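Local atomic coordinates of phosphotriesterase family protein (Listeria monocytogenes serotype 4b str. H7858, PDB entry 3PNZ), a protein that hydrolyses lactones, probably those of phosphorylated sugars, at a two-zinc centre within an amidohydrolase-fold barrel. Residues A[184-189]-A[211-216]; A[157-162]-A[190-195]; A[6-11]-A[146-151]. All coordinates share one frame; numbering follows the deposited sequence.

From the N terminus, contact 3 closes first: the turn and second strand of the opening hairpin, residues 6-11, are met by 146-151, where the chain returns 134 residues later on its way into strand 150-152. Contact 2 opens at 157-162, contact 1 opens at 184-189 before contact 2 closes at 190-195, and contact 1 closes last at 211-216, so the two cross. Contact 1 joins two neighbouring barrel strands and carries two zinc ligands, while contact 2 ties the loop after strand 150-152 to the start of helix 194-203. These two touch, with His187 O 3.2 Å from Thr157 N. Contact 3 lies across the chain's centre from contact 2, their centres about 30 Å apart.

Contact 1: A[184-189]-A[211-216]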
loop_
_atom_site.group_PDB
_atom_site.type_symbol
_atom_site.label_atom_id
_atom_site.label_comp_id
_atom_site.label_asym_id
_atom_site.label_seq_id
_atom_site.Cartn_x
_atom_site.Cartn_y
_atom_site.Cartn_z
ATOM N N ILE A 184 0.776 -4.164 -9.019
ATOM C CA ILE A 184 -0.517 -3.517 -8.797
ATOM C C ILE A 184 -0.932 -3.747 -7.349
ATOM O O ILE A 184 -0.755 -4.843 -6.810
ATOM C CB ILE A 184 -1.607 -4.104 -9.725
ATOM C CG1 ILE A 184 -1.193 -3.981 -11.196
ATOM C CG2 ILE A 184 -2.940 -3.395 -9.504
ATOM C CD1 ILE A 184 -1.950 -4.934 -12.117
ATOM N N HIS A 185 -1.481 -2.708 -6.723
ATOM C CA HIS A 185 -1.978 -2.812 -5.349
ATOM C C HIS A 185 -3.414 -2.332 -5.349
ATOM O O HIS A 185 -3.763 -1.424 -6.091
ATOM C CB HIS A 185 -1.140 -1.942 -4.414
ATOM C CG HIS A 185 -1.507 -2.075 -2.967
ATOM N ND1 HIS A 185 -1.375 -3.261 -2.276
ATOM C CD2 HIS A 185 -1.967 -1.168 -2.073
ATOM C CE1 HIS A 185 -1.756 -3.084 -1.022
ATOM N NE2 HIS A 185 -2.125 -1.824 -0.874
ATOM N N SER A 186 -4.262 -2.949 -4.534
ATOM C CA SER A 186 -5.627 -2.441 -4.415
ATOM C C SER A 186 -5.987 -2.100 -2.973
ATOM O O SER A 186 -5.477 -2.699 -2.028
ATOM C CB SER A 186 -6.639 -3.430 -4.999
ATOM O OG SER A 186 -6.815 -4.553 -4.152
ATOM N N HIS A 187 -6.848 -1.102 -2.821
ATOM C CA HIS A 187 -7.500 -0.851 -1.548
ATOM C C HIS A 187 -8.840 -1.573 -1.574
ATOM O O HIS A 187 -9.592 -1.422 -2.523
ATOM C CB HIS A 187 -7.744 0.646 -1.377
ATOM C CG HIS A 187 -8.715 0.974 -0.289
ATOM N ND1 HIS A 187 -8.318 1.308 0.985
ATOM C CD2 HIS A 187 -10.070 1.020 -0.287
ATOM C CE1 HIS A 187 -9.386 1.548 1.731
ATOM N NE2 HIS A 187 -10.462 1.382 0.982
ATOM N N THR A 188 -9.115 -2.381 -0.554
ATOM C CA THR A 188 -10.467 -2.876 -0.349
ATOM C C THR A 188 -11.007 -2.180 0.892
ATOM O O THR A 188 -10.296 -2.011 1.889
ATOM C CB THR A 188 -10.554 -4.408 -0.170
ATOM O OG1 THR A 188 -9.828 -4.817 0.995
ATOM C CG2 THR A 188 -10.030 -5.144 -1.406
ATOM N N GLU A 189 -12.257 -1.752 0.820
ATOM C CA GLU A 189 -12.875 -1.087 1.959
ATOM C C GLU A 189 -13.408 -2.159 2.906
ATOM O O GLU A 189 -14.278 -2.951 2.533
ATOM C CB GLU A 189 -14.004 -0.180 1.484
ATOM C CG GLU A 189 -14.570 0.697 2.584
ATOM C CD GLU A 189 -13.530 1.616 3.201
ATOM O OE1 GLU A 189 -12.719 2.203 2.445
ATOM O OE2 GLU A 189 -13.530 1.763 4.444
ATOM N N LEU A 211 -0.902 -8.761 -8.488
ATOM C CA LEU A 211 -1.717 -7.909 -7.624
ATOM C C LEU A 211 -1.464 -8.216 -6.150
ATOM O O LEU A 211 -1.369 -9.382 -5.773
ATOM C CB LEU A 211 -3.197 -8.165 -7.928
ATOM C CG LEU A 211 -4.231 -7.526 -6.984
ATOM C CD1 LEU A 211 -4.277 -6.013 -7.171
ATOM C CD2 LEU A 211 -5.607 -8.139 -7.248
ATOM N N SER A 212 -1.339 -7.182 -5.316
ATOM C CA SER A 212 -1.470 -7.373 -3.870
ATOM C C SER A 212 -2.741 -6.665 -3.427
ATOM O O SER A 212 -3.006 -5.530 -3.831
ATOM C CB SER A 212 -0.266 -6.839 -3.089
ATOM O OG SER A 212 -0.024 -5.484 -3.394
ATOM N N ILE A 213 -3.526 -7.351 -2.611
ATOM C CA ILE A 213 -4.815 -6.821 -2.191
ATOM C C ILE A 213 -4.712 -6.319 -0.756
ATOM O O ILE A 213 -4.432 -7.083 0.172
ATOM C CB ILE A 213 -5.902 -7.887 -2.331
ATOM C CG1 ILE A 213 -5.962 -8.383 -3.777
ATOM C CG2 ILE A 213 -7.274 -7.347 -1.844
ATOM C CD1 ILE A 213 -6.916 -9.522 -3.981
ATOM N N GLY A 214 -4.923 -5.019 -0.587
ATOM C CA GLY A 214 -4.810 -4.391 0.719
ATOM C C GLY A 214 -5.995 -4.684 1.629
ATOM O O GLY A 214 -7.100 -4.975 1.160
ATOM N N HIS A 215 -5.731 -4.632 2.937
ATOM C CA HIS A 215 -6.755 -4.690 3.986
ATOM C C HIS A 215 -7.503 -6.024 4.092
ATOM O O HIS A 215 -8.648 -6.066 4.521
ATOM C CB HIS A 215 -7.723 -3.498 3.861
ATOM C CG HIS A 215 -7.026 -2.205 3.591
ATOM N ND1 HIS A 215 -5.881 -1.828 4.261
ATOM C CD2 HIS A 215 -7.273 -1.225 2.690
ATOM C CE1 HIS A 215 -5.464 -0.663 3.798
ATOM N NE2 HIS A 215 -6.294 -0.273 2.848
ATOM N N MET A 216 -6.845 -7.124 3.728
ATOM C CA MET A 216 -7.478 -8.432 3.873
ATOM C C MET A 216 -7.756 -8.793 5.340
ATOM O O MET A 216 -8.639 -9.601 5.638
ATOM C CB MET A 216 -6.632 -9.511 3.182
ATOM C CG MET A 216 -6.693 -9.448 1.663
ATOM S SD MET A 216 -8.262 -10.021 0.976
ATOM C CE MET A 216 -9.219 -8.500 0.957
HETATM O O HOH W 1 1.785 -4.587 -5.186
#
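Ser212 OG is held by two partners: His185 ND1 donates to it over 2.8 Å, almost straight (165° at the hydrogen) and close to the imidazole plane, and the hydroxyl gives its own proton to a water at 2.7 Å. The same water donates to Ile184 O, the carbonyl that also accepts from Ser212 N, and so bridges the two strands. His185 can serve Ser212 because its CG stands anti to the backbone N (chi1 -175°), and its other ring nitrogen, NE2, is bonded to His22 ND1. His22 is a ligand of the zinc ion that His187 and His215 do not bind, so Ser212 and His185 line up as outer shells behind it.

Strands 184-186 and 211-213 are parallel neighbours in the TIM-type barrel, joined by helix 194-203 in a beta-alpha-beta crossover. Three backbone bonds link them: Ser212 N to Ile184 O, Ser186 N to Ser212 O and Gly214 N to Ser186 O. On the face that carries Ile184 and Leu211, Ile184 CG2 meets Leu211 CD1 at 3.8 Å, while Ser186 OG rests beside Ile213 and bonds to Gln197 of the helix. Farther along, Thr188 OG1 donates to Gly214 O at 2.7 Å and Thr188 CG2 presses on Ile213 CG2 at 3.6 Å.

Just past the strands come the metal ligands. His187 ND1 and His215 NE2 come within 3.2 Å without bonding to each other, because both bind one zinc, which carboxylated Lys154 also ligates; their rings are inclined at 75°. His187 NE2 donates to Glu189 OE1 at 2.8 Å, meeting the carboxylate from above its plane, and His215 ND1 bonds to Asp238. With a carboxylate behind each imidazole, ring rotation is fixed and the nitrogen facing the zinc probably becomes a stronger electron donor.

Contact 2: A[157-162]-A[190-195]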
loop_
_atom_site.group_PDB
_atom_site.type_symbol
_atom_site.label_atom_id
_atom_site.label_comp_id
_atom_site.label_asym_id
_atom_site.label_seq_id
_atom_site.Cartn_x
_atom_site.Cartn_y
_atom_site.Cartn_z
ATOM N N THR A 157 -11.640 0.450 -4.139
ATOM C CA THR A 157 -13.091 0.320 -4.290
ATOM C C THR A 157 -13.785 0.587 -2.950
ATOM O O THR A 157 -13.131 0.714 -1.915
ATOM C CB THR A 157 -13.483 -1.075 -4.840
ATOM O OG1 THR A 157 -12.878 -2.104 -4.043
ATOM C CG2 THR A 157 -13.018 -1.242 -6.295
ATOM N N GLY A 158 -15.113 0.668 -2.973
ATOM C CA GLY A 158 -15.862 1.070 -1.792
ATOM C C GLY A 158 -16.404 -0.070 -0.957
ATOM O O GLY A 158 -16.153 -1.253 -1.237
ATOM N N TYR A 159 -17.158 0.288 0.081
ATOM C CA TYR A 159 -17.680 -0.722 0.988
ATOM C C TYR A 159 -18.790 -1.523 0.313
ATOM O O TYR A 159 -19.898 -1.020 0.104
ATOM C CB TYR A 159 -18.190 -0.094 2.283
ATOM C CG TYR A 159 -18.842 -1.122 3.174
ATOM C CD1 TYR A 159 -18.095 -2.165 3.713
ATOM C CD2 TYR A 159 -20.201 -1.061 3.468
ATOM C CE1 TYR A 159 -18.681 -3.122 4.527
ATOM C CE2 TYR A 159 -20.800 -2.014 4.279
ATOM C CZ TYR A 159 -20.036 -3.039 4.805
ATOM O OH TYR A 159 -20.629 -3.993 5.595
ATOM N N ASN A 160 -18.492 -2.777 -0.011
ATOM C CA ASN A 160 -19.436 -3.650 -0.701
ATOM C C ASN A 160 -19.940 -3.067 -2.019
ATOM O O ASN A 160 -21.062 -3.344 -2.443
ATOM C CB ASN A 160 -20.606 -4.043 0.219
ATOM C CG ASN A 160 -20.337 -5.330 0.975
ATOM O OD1 ASN A 160 -19.374 -6.048 0.689
ATOM N ND2 ASN A 160 -21.205 -5.646 1.927
ATOM N N MET A 161 -19.098 -2.249 -2.657
ATOM C CA MET A 161 -19.462 -1.548 -3.891
ATOM C C MET A 161 -18.259 -1.429 -4.835
ATOM O O MET A 161 -17.134 -1.222 -4.375
ATOM C CB MET A 161 -19.951 -0.127 -3.563
ATOM C CG MET A 161 -21.271 -0.026 -2.779
ATOM S SD MET A 161 -21.691 1.669 -2.288
ATOM C CE MET A 161 -20.577 1.934 -0.911
ATOM N N ILE A 162 -18.491 -1.564 -6.142
ATOM C CA ILE A 162 -17.544 -1.059 -7.130
ATOM C C ILE A 162 -18.392 -0.149 -8.009
ATOM O O ILE A 162 -19.220 -0.622 -8.784
ATOM C CB ILE A 162 -16.875 -2.159 -7.958
ATOM C CG1 ILE A 162 -16.066 -3.086 -7.050
ATOM C CG2 ILE A 162 -15.952 -1.527 -9.026
ATOM C CD1 ILE A 162 -15.228 -4.108 -7.823
ATOM N N ALA A 190 -12.864 -2.203 4.118
ATOM C CA ALA A 190 -13.227 -3.242 5.084
ATOM C C ALA A 190 -13.015 -4.634 4.501
ATOM O O ALA A 190 -13.715 -5.579 4.851
ATOM C CB ALA A 190 -14.684 -3.063 5.560
ATOM N N GLY A 191 -12.051 -4.765 3.597
ATOM C CA GLY A 191 -11.742 -6.080 3.060
ATOM C C GLY A 191 -12.789 -6.663 2.127
ATOM O O GLY A 191 -12.803 -7.874 1.884
ATOM N N THR A 192 -13.664 -5.813 1.593
ATOM C CA THR A 192 -14.697 -6.274 0.670
ATOM C C THR A 192 -14.328 -6.101 -0.810
ATOM O O THR A 192 -13.467 -5.295 -1.167
ATOM C CB THR A 192 -16.035 -5.548 0.920
ATOM O OG1 THR A 192 -15.898 -4.164 0.570
ATOM C CG2 THR A 192 -16.443 -5.662 2.389
ATOM N N MET A 193 -14.994 -6.890 -1.647
ATOM C CA MET A 193 -14.991 -6.743 -3.103
ATOM C C MET A 193 -13.748 -7.301 -3.796
ATOM O O MET A 193 -13.551 -7.066 -4.986
ATOM C CB MET A 193 -15.229 -5.291 -3.523
ATOM C CG MET A 193 -16.521 -4.688 -2.950
ATOM S SD MET A 193 -18.002 -5.716 -3.236
ATOM C CE MET A 193 -18.277 -5.432 -4.975
ATOM N N ALA A 194 -12.929 -8.064 -3.076
ATOM C CA ALA A 194 -11.727 -8.612 -3.717
ATOM C C ALA A 194 -12.054 -9.457 -4.947
ATOM O O ALA A 194 -11.392 -9.342 -5.978
ATOM C CB ALA A 194 -10.889 -9.408 -2.727
ATOM N N LEU A 195 -13.069 -10.312 -4.848
ATOM C CA LEU A 195 -13.385 -11.192 -5.966
ATOM C C LEU A 195 -13.909 -10.418 -7.171
ATOM O O LEU A 195 -13.659 -10.801 -8.318
ATOM C CB LEU A 195 -14.372 -12.276 -5.542
ATOM C CG LEU A 195 -13.855 -13.196 -4.434
ATOM C CD1 LEU A 195 -14.974 -14.142 -3.994
ATOM C CD2 LEU A 195 -12.620 -13.967 -4.892
HETATM O O HOH W 2 -13.789 -2.516 -1.543
#
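Thr192 and Asn160 set their side chains at about a right angle, with Asn160 OD1 lying 3.4 Å from Thr192 CB. The polar link uses the backbone of Asn160: its N donates to Thr192 OG1 over 3.0 Å, nearly straight at 170°. Thr192 OG1 points to this N-H because it sits between its backbone N and carbonyl carbon (chi1 67°), and from there it also bonds to Glu189 O.

Asn160 belongs to a type II beta turn, Gly158 to Met161, and Met193 packs against that turn. Bent at chi2 and chi3, the methionine carries SD to 3.5 Å from Asn160 C and runs past Ile162 in the opposite direction, its CE 3.8 Å from Ile162 CG1. From the second position of the turn, the Tyr159 ring leans obliquely on two methyls, CD1 lying 4.0 Å from Ala190 CB and CE1 near Thr192 CG2. One water accepts from Thr157 OG1 and donates to Gly158 O and Thr192 O, tying the segments together with three hydrogen bonds.

Met193 is the N-cap of helix 194-203, and the contact joins the loops after successive barrel strands 150-152 and 184-186, on the side where such barrels hold their active site. Ile162 continues along the helix onto Glu196 and Ile200, Thr157 OG1 bonds to Gln197, and Thr157 packs on Ile170 of helix 164-180.

Contact 3: A[6-11]-A[146-151]; sequences TFYGDI and TPYKAG
Phe7 and Tyr148 bring their CA atoms within 4.9 Å where the type I turn from Thr6 to Gly9 meets the irregular run leading into strand 150-152. The turn is the tip of the N-terminal beta-hairpin, strands 4-6 and 9-11, a small antiparallel sheet separate from the barrel. It lies near the ends where strands 88-92 and 150-152 begin, with Phe7 sharing a backbone bond with Ile89; the zinc site lies toward the opposite ends of the barrel strands.

An aromatic cluster of Phe7, Tyr8 and Tyr148 makes the join. Tyr148 CB sits over one face of the Phe7 ring, 4.0 Å from its centroid and only 13° off the normal, a CH-pi contact. Tyr148 CG is anti to its carbonyl carbon (chi1 -53°), which carries the tyrosine ring past that of Phe7: the two planes are only 29° apart, yet slid so far that they barely overlap. The same ring turns its edge to the face of Tyr8 in a T-shaped pair with centroids 5.4 Å apart. Both phenols point the same way, and Tyr148 CE1 lies 3.8 Å from Tyr8 CZ. Val78 and Ala79 of helix 75-85 pack on Phe7 and Tyr148.

Thr6 OG1 reinforces the turn by donating to a lone pair of Gly9 O at 2.7 Å, the same oxygen that accepts from Thr6 N. Across the way, Tyr148 N donates to Thr146 OG1, an ST turn that shapes the approach to the aromatic residue. Lys149 N donates to a water at 2.9 Å, which is also hydrogen-bonded to Phe7 O; that carbonyl oxygen lies near the plane of the Tyr148 ring, at its edge, 3.4 Å from Tyr148 CD1.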
loop_
_atom_site.group_PDB
_atom_site.type_symbol
_atom_site.label_atom_id
_atom_site.label_comp_id
_atom_site.label_asym_id
_atom_site.label_seq_id
_atom_site.Cartn_x
_atom_site.Cartn_y
_atom_site.Cartn_z
ATOM N N THR A 6 12.431 2.148 -6.611
ATOM C CA THR A 6 12.390 2.981 -5.410
ATOM C C THR A 6 12.607 4.445 -5.789
ATOM O O THR A 6 12.979 4.755 -6.914
ATOM C CB THR A 6 13.458 2.576 -4.369
ATOM O OG1 THR A 6 14.751 3.013 -4.803
ATOM C CG2 THR A 6 13.467 1.057 -4.122
ATOM N N PHE A 7 12.369 5.345 -4.840
ATOM C CA PHE A 7 12.554 6.771 -5.072
ATOM C C PHE A 7 13.959 7.085 -5.580
ATOM O O PHE A 7 14.134 8.001 -6.379
ATOM C CB PHE A 7 12.300 7.563 -3.789
ATOM C CG PHE A 7 10.857 7.942 -3.579
ATOM C CD1 PHE A 7 9.843 7.285 -4.257
ATOM C CD2 PHE A 7 10.521 8.966 -2.707
ATOM C CE1 PHE A 7 8.514 7.643 -4.063
ATOM C CE2 PHE A 7 9.198 9.323 -2.499
ATOM C CZ PHE A 7 8.196 8.661 -3.176
ATOM N N TYR A 8 14.950 6.337 -5.108
ATOM C CA TYR A 8 16.340 6.625 -5.474
ATOM C C TYR A 8 16.979 5.586 -6.394
ATOM O O TYR A 8 18.204 5.431 -6.415
ATOM C CB TYR A 8 17.197 6.861 -4.228
ATOM C CG TYR A 8 16.988 8.242 -3.658
ATOM C CD1 TYR A 8 17.601 9.348 -4.238
ATOM C CD2 TYR A 8 16.162 8.449 -2.558
ATOM C CE1 TYR A 8 17.404 10.618 -3.738
ATOM C CE2 TYR A 8 15.962 9.722 -2.046
ATOM C CZ TYR A 8 16.589 10.801 -2.641
ATOM O OH TYR A 8 16.400 12.072 -2.147
ATOM N N GLY A 9 16.155 4.894 -7.173
ATOM C CA GLY A 9 16.671 4.015 -8.212
ATOM C C GLY A 9 16.008 2.651 -8.267
ATOM O O GLY A 9 15.291 2.246 -7.340
ATOM N N ASP A 10 16.248 1.939 -9.365
ATOM C CA ASP A 10 15.764 0.573 -9.508
ATOM C C ASP A 10 16.786 -0.376 -8.896
ATOM O O ASP A 10 17.976 -0.311 -9.215
ATOM C CB ASP A 10 15.515 0.244 -10.982
ATOM C CG ASP A 10 14.486 1.168 -11.623
ATOM O OD1 ASP A 10 13.664 1.769 -10.890
ATOM O OD2 ASP A 10 14.495 1.300 -12.864
ATOM N N ILE A 11 16.326 -1.242 -8.000
ATOM C CA ILE A 11 17.212 -2.104 -7.236
ATOM C C ILE A 11 16.919 -3.573 -7.505
ATOM O O ILE A 11 15.843 -3.915 -8.000
ATOM C CB ILE A 11 17.109 -1.820 -5.713
ATOM C CG1 ILE A 11 15.724 -2.201 -5.170
ATOM C CG2 ILE A 11 17.412 -0.363 -5.429
ATOM C CD1 ILE A 11 15.621 -2.072 -3.646
ATOM N N THR A 146 7.901 15.815 -9.629
ATOM C CA THR A 146 9.215 15.534 -9.058
ATOM C C THR A 146 9.898 14.441 -9.874
ATOM O O THR A 146 9.258 13.794 -10.707
ATOM C CB THR A 146 9.107 15.054 -7.594
ATOM O OG1 THR A 146 8.710 13.673 -7.577
ATOM C CG2 THR A 146 8.097 15.906 -6.808
ATOM N N PRO A 147 11.198 14.217 -9.631
ATOM C CA PRO A 147 11.909 13.140 -10.325
ATOM C C PRO A 147 11.783 11.788 -9.629
ATOM O O PRO A 147 12.441 10.836 -10.048
ATOM C CB PRO A 147 13.381 13.585 -10.258
ATOM C CG PRO A 147 13.388 14.916 -9.537
ATOM C CD PRO A 147 12.106 15.012 -8.793
ATOM N N TYR A 148 10.966 11.696 -8.586
ATOM C CA TYR A 148 10.859 10.450 -7.841
ATOM C C TYR A 148 9.715 9.606 -8.384
ATOM O O TYR A 148 8.548 9.968 -8.248
ATOM C CB TYR A 148 10.701 10.744 -6.344
ATOM C CG TYR A 148 11.803 11.658 -5.851
ATOM C CD1 TYR A 148 13.101 11.183 -5.692
ATOM C CD2 TYR A 148 11.557 12.997 -5.581
ATOM C CE1 TYR A 148 14.127 12.022 -5.263
ATOM C CE2 TYR A 148 12.573 13.842 -5.151
ATOM C CZ TYR A 148 13.853 13.347 -4.993
ATOM O OH TYR A 148 14.867 14.181 -4.564
ATOM N N LYS A 149 10.062 8.491 -9.016
ATOM C CA LYS A 149 9.079 7.665 -9.706
ATOM C C LYS A 149 8.402 6.680 -8.762
ATOM O O LYS A 149 9.009 6.206 -7.813
ATOM C CB LYS A 149 9.742 6.880 -10.837
ATOM C CG LYS A 149 10.597 7.727 -11.775
ATOM C CD LYS A 149 11.346 6.845 -12.754
ATOM C CE LYS A 149 12.482 7.595 -13.414
ATOM N NZ LYS A 149 13.378 6.643 -14.123
ATOM N N ALA A 150 7.150 6.358 -9.058
ATOM C CA ALA A 150 6.427 5.327 -8.324
ATOM C C ALA A 150 6.861 3.928 -8.761
ATOM O O ALA A 150 7.268 3.716 -9.914
ATOM C CB ALA A 150 4.943 5.497 -8.541
ATOM N N GLY A 151 6.748 2.973 -7.841
ATOM C CA GLY A 151 7.123 1.596 -8.101
ATOM C C GLY A 151 5.950 0.630 -8.051
ATOM O O GLY A 151 6.123 -0.579 -8.155
HETATM O O HOH W 3 12.871 7.667 -8.835
#